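Long-range contact in dihydrodipicolinate reductase N-terminus domain-containing protein (Mycobacterium smegmatis, PDB 6IAQ), which probably catalyses the NADP-dependent reductive amination of ketones, and the reverse oxidation of amines, as a native amine dehydrogenase: residues 244-256 with 265-277. Residues are numbered along the deposited sequence; the frame is centred on the assembly and turned at random.
Sequences LAPGDVIGFTDID and VFEFEMSGRVYGP
F268 O takes two bonds at once: the amide N of D256 reaches it across the strands at 3.0 Å, and a water donates to it at 2.9 Å. That same water gives its other hydrogen to D256 OD2, 2.7 Å away, so it bridges the D256 carboxylate to the facing carbonyl; T202 also bonds OD2, and T224 holds OD1. D256 and F268 form one of three hydrogen-bonded pairs in this antiparallel hairpin, with D254–M270 and F252–G272. Beyond them V274 N bonds I250 O nearly straight, with an N-H...O angle of 160°.

On the face carrying D254 and M270, the two side chains run side by side, and M270 CE ends 3.9 Å from D254 OD2, which also lies in plane at the edge of the F252 ring. R199 and T226 hold D254 OD1. The M270 side chain is about 9 Å from the bound NADP. The other face is polar around T253 and S271: OG1 of T253 packs 3.1 Å from CB of S271, and D229 binds both hydroxyls. R273 NH1 adds an in-plane bond to S271 OG, while NH2 pairs with E279. Chi1 of T253 (-58°) sets OG1 beside the backbone N and CG2 anti to it, 3.8 Å from E269 CG. I255 CD1 touches E267 OE2, whose partner oxygen OE1 salt-bridges R257. Where the strands part, I250 and V274 pack together and L244 CD1 meets V274 CG2 tip to tip.

G251 faces R273 in a non-hydrogen-bonded pair, its CA making a CA-H...O contact of 3.2 Å to G272 O. The hairpin lies inside the mixed sheet of the C-terminal domain, strand 219-230 beside 249-260 and strand 158-169 beside 265-273, with L208 of helix 203-215 covering D256 and F268.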
loop_
_atom_site.group_PDB
_atom_site.type_symbol
_atom_site.label_atom_id
_atom_site.label_comp_id
_atom_site.label_asym_id
_atom_site.label_seq_id
_atom_site.Cartn_x
_atom_site.Cartn_y
_atom_site.Cartn_z
ATOM N N LEU A 244 23.897 -30.695 -1.545
ATOM C CA LEU A 244 22.559 -31.296 -1.741
ATOM C C LEU A 244 22.621 -32.124 -3.022
ATOM O O LEU A 244 23.071 -31.610 -4.059
ATOM C CB LEU A 244 21.527 -30.170 -1.838
ATOM C CG LEU A 244 21.423 -29.276 -0.594
ATOM C CD1 LEU A 244 20.809 -27.932 -0.923
ATOM C CD2 LEU A 244 20.600 -29.958 0.465
ATOM N N ALA A 245 22.243 -33.392 -2.930
ATOM C CA ALA A 245 22.234 -34.337 -4.068
ATOM C C ALA A 245 20.878 -34.245 -4.761
ATOM O O ALA A 245 19.872 -33.920 -4.135
ATOM C CB ALA A 245 22.513 -35.736 -3.584
ATOM N N PRO A 246 20.820 -34.531 -6.079
ATOM C CA PRO A 246 19.554 -34.680 -6.777
ATOM C C PRO A 246 18.617 -35.518 -5.912
ATOM O O PRO A 246 19.087 -36.533 -5.422
ATOM C CB PRO A 246 19.918 -35.440 -8.067
ATOM C CG PRO A 246 21.378 -35.132 -8.291
ATOM C CD PRO A 246 21.981 -34.812 -6.937
ATOM N N GLY A 247 17.373 -35.071 -5.715
ATOM C CA GLY A 247 16.375 -35.799 -4.911
ATOM C C GLY A 247 16.335 -35.367 -3.446
ATOM O O GLY A 247 15.347 -35.688 -2.782
ATOM N N ASP A 248 17.361 -34.673 -2.944
ATOM C CA ASP A 248 17.346 -34.124 -1.550
ATOM C C ASP A 248 16.249 -33.062 -1.428
ATOM O O ASP A 248 15.920 -32.386 -2.432
ATOM C CB ASP A 248 18.697 -33.539 -1.142
ATOM C CG ASP A 248 19.766 -34.573 -0.826
ATOM O OD1 ASP A 248 19.433 -35.772 -0.816
ATOM O OD2 ASP A 248 20.925 -34.174 -0.596
ATOM N N VAL A 249 15.665 -32.932 -0.241
ATOM C CA VAL A 249 14.688 -31.848 0.061
ATOM C C VAL A 249 15.471 -30.537 0.176
ATOM O O VAL A 249 16.530 -30.525 0.833
ATOM C CB VAL A 249 13.850 -32.142 1.314
ATOM C CG1 VAL A 249 12.937 -30.969 1.652
ATOM C CG2 VAL A 249 13.047 -33.424 1.139
ATOM N N ILE A 250 14.987 -29.471 -0.479
ATOM C CA ILE A 250 15.681 -28.151 -0.467
ATOM C C ILE A 250 14.753 -27.061 0.085
ATOM O O ILE A 250 15.134 -25.890 -0.008
ATOM C CB ILE A 250 16.213 -27.787 -1.864
ATOM C CG1 ILE A 250 15.081 -27.649 -2.886
ATOM C CG2 ILE A 250 17.283 -28.765 -2.297
ATOM C CD1 ILE A 250 15.528 -27.085 -4.232
ATOM N N GLY A 251 13.603 -27.447 0.633
ATOM C CA GLY A 251 12.626 -26.512 1.175
ATOM C C GLY A 251 11.251 -27.057 1.010
ATOM O O GLY A 251 11.109 -28.269 0.803
ATOM N N PHE A 252 10.253 -26.194 1.065
ATOM C CA PHE A 252 8.869 -26.647 0.837
ATOM C C PHE A 252 8.001 -25.490 0.369
ATOM O O PHE A 252 8.345 -24.307 0.572
ATOM C CB PHE A 252 8.274 -27.346 2.072
ATOM C CG PHE A 252 8.157 -26.524 3.333
ATOM C CD1 PHE A 252 7.121 -25.618 3.511
ATOM C CD2 PHE A 252 9.021 -26.743 4.393
ATOM C CE1 PHE A 252 7.009 -24.882 4.684
ATOM C CE2 PHE A 252 8.909 -25.999 5.557
ATOM C CZ PHE A 252 7.896 -25.086 5.703
ATOM N N THR A 253 6.858 -25.888 -0.181
ATOM C CA THR A 253 5.797 -25.004 -0.686
ATOM C C THR A 253 4.520 -25.305 0.095
ATOM O O THR A 253 4.124 -26.471 0.137
ATOM C CB THR A 253 5.635 -25.160 -2.210
ATOM O OG1 THR A 253 6.892 -24.851 -2.826
ATOM C CG2 THR A 253 4.486 -24.311 -2.724
ATOM N N ASP A 254 3.931 -24.286 0.690
ATOM C CA ASP A 254 2.621 -24.338 1.367
ATOM C C ASP A 254 1.584 -23.688 0.460
ATOM O O ASP A 254 1.926 -22.733 -0.210
ATOM C CB ASP A 254 2.591 -23.583 2.701
ATOM C CG ASP A 254 3.587 -24.027 3.752
ATOM O OD1 ASP A 254 3.745 -25.250 3.945
ATOM O OD2 ASP A 254 4.205 -23.123 4.379
ATOM N N ILE A 255 0.336 -24.108 0.572
ATOM C CA ILE A 255 -0.860 -23.400 0.049
ATOM C C ILE A 255 -1.893 -23.377 1.169
ATOM O O ILE A 255 -2.152 -24.426 1.761
ATOM C CB ILE A 255 -1.381 -24.018 -1.265
ATOM C CG1 ILE A 255 -2.574 -23.230 -1.804
ATOM C CG2 ILE A 255 -1.703 -25.478 -1.099
ATOM C CD1 ILE A 255 -2.745 -23.359 -3.313
ATOM N N ASP A 256 -2.338 -22.189 1.523
ATOM C CA ASP A 256 -3.320 -21.916 2.585
ATOM C C ASP A 256 -4.522 -21.241 1.946
ATOM O O ASP A 256 -4.339 -20.432 1.018
ATOM C CB ASP A 256 -2.711 -21.064 3.701
ATOM C CG ASP A 256 -1.719 -21.875 4.501
ATOM O OD1 ASP A 256 -2.186 -22.781 5.248
ATOM O OD2 ASP A 256 -0.508 -21.669 4.302
ATOM N N VAL A 265 -12.891 -15.263 -0.750
ATOM C CA VAL A 265 -11.963 -16.392 -0.495
ATOM C C VAL A 265 -10.541 -15.853 -0.604
ATOM O O VAL A 265 -10.253 -15.086 -1.557
ATOM C CB VAL A 265 -12.209 -17.521 -1.502
ATOM C CG1 VAL A 265 -11.189 -18.633 -1.350
ATOM C CG2 VAL A 265 -13.644 -18.043 -1.402
ATOM N N PHE A 266 -9.682 -16.261 0.324
ATOM C CA PHE A 266 -8.251 -15.897 0.348
ATOM C C PHE A 266 -7.422 -17.149 0.136
ATOM O O PHE A 266 -7.700 -18.182 0.802
ATOM C CB PHE A 266 -7.904 -15.242 1.677
ATOM C CG PHE A 266 -8.665 -13.980 1.944
ATOM C CD1 PHE A 266 -9.963 -14.026 2.421
ATOM C CD2 PHE A 266 -8.087 -12.750 1.696
ATOM C CE1 PHE A 266 -10.670 -12.860 2.640
ATOM C CE2 PHE A 266 -8.793 -11.586 1.945
ATOM C CZ PHE A 266 -10.074 -11.644 2.441
ATOM N N GLU A 267 -6.412 -17.052 -0.721
ATOM C CA GLU A 267 -5.509 -18.187 -1.020
ATOM C C GLU A 267 -4.084 -17.664 -1.171
ATOM O O GLU A 267 -3.882 -16.636 -1.842
ATOM C CB GLU A 267 -5.989 -18.949 -2.255
ATOM C CG GLU A 267 -5.297 -20.283 -2.420
ATOM C CD GLU A 267 -5.949 -21.248 -3.397
ATOM O OE1 GLU A 267 -6.941 -21.907 -3.029
ATOM O OE2 GLU A 267 -5.471 -21.328 -4.519
ATOM N N PHE A 268 -3.121 -18.359 -0.572
ATOM C CA PHE A 268 -1.699 -17.935 -0.574
ATOM C C PHE A 268 -0.797 -19.156 -0.706
ATOM O O PHE A 268 -0.816 -20.050 0.156
ATOM C CB PHE A 268 -1.423 -17.093 0.677
ATOM C CG PHE A 268 0.002 -16.618 0.798
ATOM C CD1 PHE A 268 0.582 -15.861 -0.211
ATOM C CD2 PHE A 268 0.727 -16.840 1.954
ATOM C CE1 PHE A 268 1.883 -15.400 -0.099
ATOM C CE2 PHE A 268 2.035 -16.398 2.065
ATOM C CZ PHE A 268 2.608 -15.666 1.048
ATOM N N GLU A 269 0.002 -19.175 -1.762
ATOM C CA GLU A 269 1.005 -20.226 -2.003
ATOM C C GLU A 269 2.388 -19.605 -1.802
ATOM O O GLU A 269 2.677 -18.534 -2.414
ATOM C CB GLU A 269 0.832 -20.786 -3.410
ATOM C CG GLU A 269 1.919 -21.745 -3.819
ATOM C CD GLU A 269 1.738 -22.286 -5.225
ATOM O OE1 GLU A 269 1.558 -21.492 -6.131
ATOM O OE2 GLU A 269 1.737 -23.502 -5.393
ATOM N N MET A 270 3.203 -20.250 -0.958
ATOM C CA MET A 270 4.527 -19.733 -0.566
ATOM C C MET A 270 5.548 -20.856 -0.642
ATOM O O MET A 270 5.353 -21.903 -0.012
ATOM C CB MET A 270 4.461 -19.136 0.848
ATOM C CG MET A 270 5.716 -18.410 1.244
ATOM S SD MET A 270 5.890 -18.412 3.054
ATOM C CE MET A 270 6.440 -20.108 3.224
ATOM N N SER A 271 6.608 -20.632 -1.390
ATOM C CA SER A 271 7.763 -21.549 -1.435
ATOM C C SER A 271 8.964 -20.864 -0.776
ATOM O O SER A 271 9.306 -19.710 -1.146
ATOM C CB SER A 271 8.069 -21.980 -2.827
ATOM O OG SER A 271 9.283 -22.715 -2.850
ATOM N N GLY A 272 9.581 -21.584 0.143
ATOM C CA GLY A 272 10.857 -21.228 0.767
ATOM C C GLY A 272 11.839 -22.345 0.515
ATOM O O GLY A 272 11.643 -23.455 1.100
ATOM N N ARG A 273 12.840 -22.102 -0.337
ATOM C CA ARG A 273 13.745 -23.179 -0.790
ATOM C C ARG A 273 15.110 -22.614 -1.169
ATOM O O ARG A 273 15.235 -21.410 -1.441
ATOM C CB ARG A 273 13.120 -23.943 -1.964
ATOM C CG ARG A 273 13.008 -23.131 -3.258
ATOM C CD ARG A 273 12.189 -23.806 -4.382
ATOM N NE ARG A 273 12.407 -22.953 -5.546
ATOM C CZ ARG A 273 11.751 -21.809 -5.778
ATOM N NH1 ARG A 273 10.762 -21.427 -4.979
ATOM N NH2 ARG A 273 12.112 -21.050 -6.801
ATOM N N VAL A 274 16.101 -23.500 -1.241
ATOM C CA VAL A 274 17.427 -23.152 -1.784
ATOM C C VAL A 274 17.255 -22.899 -3.285
ATOM O O VAL A 274 16.661 -23.753 -3.966
ATOM C CB VAL A 274 18.468 -24.238 -1.492
ATOM C CG1 VAL A 274 19.813 -23.866 -2.056
ATOM C CG2 VAL A 274 18.588 -24.522 -0.000
ATOM N N TYR A 275 17.729 -21.749 -3.771
ATOM C CA TYR A 275 17.680 -21.405 -5.210
ATOM C C TYR A 275 18.919 -21.955 -5.924
ATOM O O TYR A 275 20.051 -21.945 -5.364
ATOM C CB TYR A 275 17.656 -19.895 -5.412
ATOM C CG TYR A 275 16.336 -19.223 -5.146
ATOM C CD1 TYR A 275 15.260 -19.873 -4.547
ATOM C CD2 TYR A 275 16.197 -17.874 -5.442
ATOM C CE1 TYR A 275 14.065 -19.213 -4.300
ATOM C CE2 TYR A 275 15.016 -17.204 -5.198
ATOM C CZ TYR A 275 13.951 -17.863 -4.621
ATOM O OH TYR A 275 12.801 -17.167 -4.369
ATOM N N GLY A 276 18.713 -22.379 -7.153
ATOM C CA GLY A 276 19.808 -22.571 -8.117
ATOM C C GLY A 276 20.044 -21.273 -8.882
ATOM O O GLY A 276 19.306 -20.303 -8.712
ATOM N N PRO A 277 21.090 -21.215 -9.733
ATOM C CA PRO A 277 21.366 -20.028 -10.546
ATOM C C PRO A 277 20.150 -19.599 -11.387
ATOM O O PRO A 277 19.412 -20.457 -11.848
ATOM C CB PRO A 277 22.530 -20.483 -11.443
ATOM C CG PRO A 277 23.207 -21.566 -10.640
ATOM C CD PRO A 277 22.080 -22.284 -9.931
HETATM O O HOH W 1 0.961 -20.480 2.357
#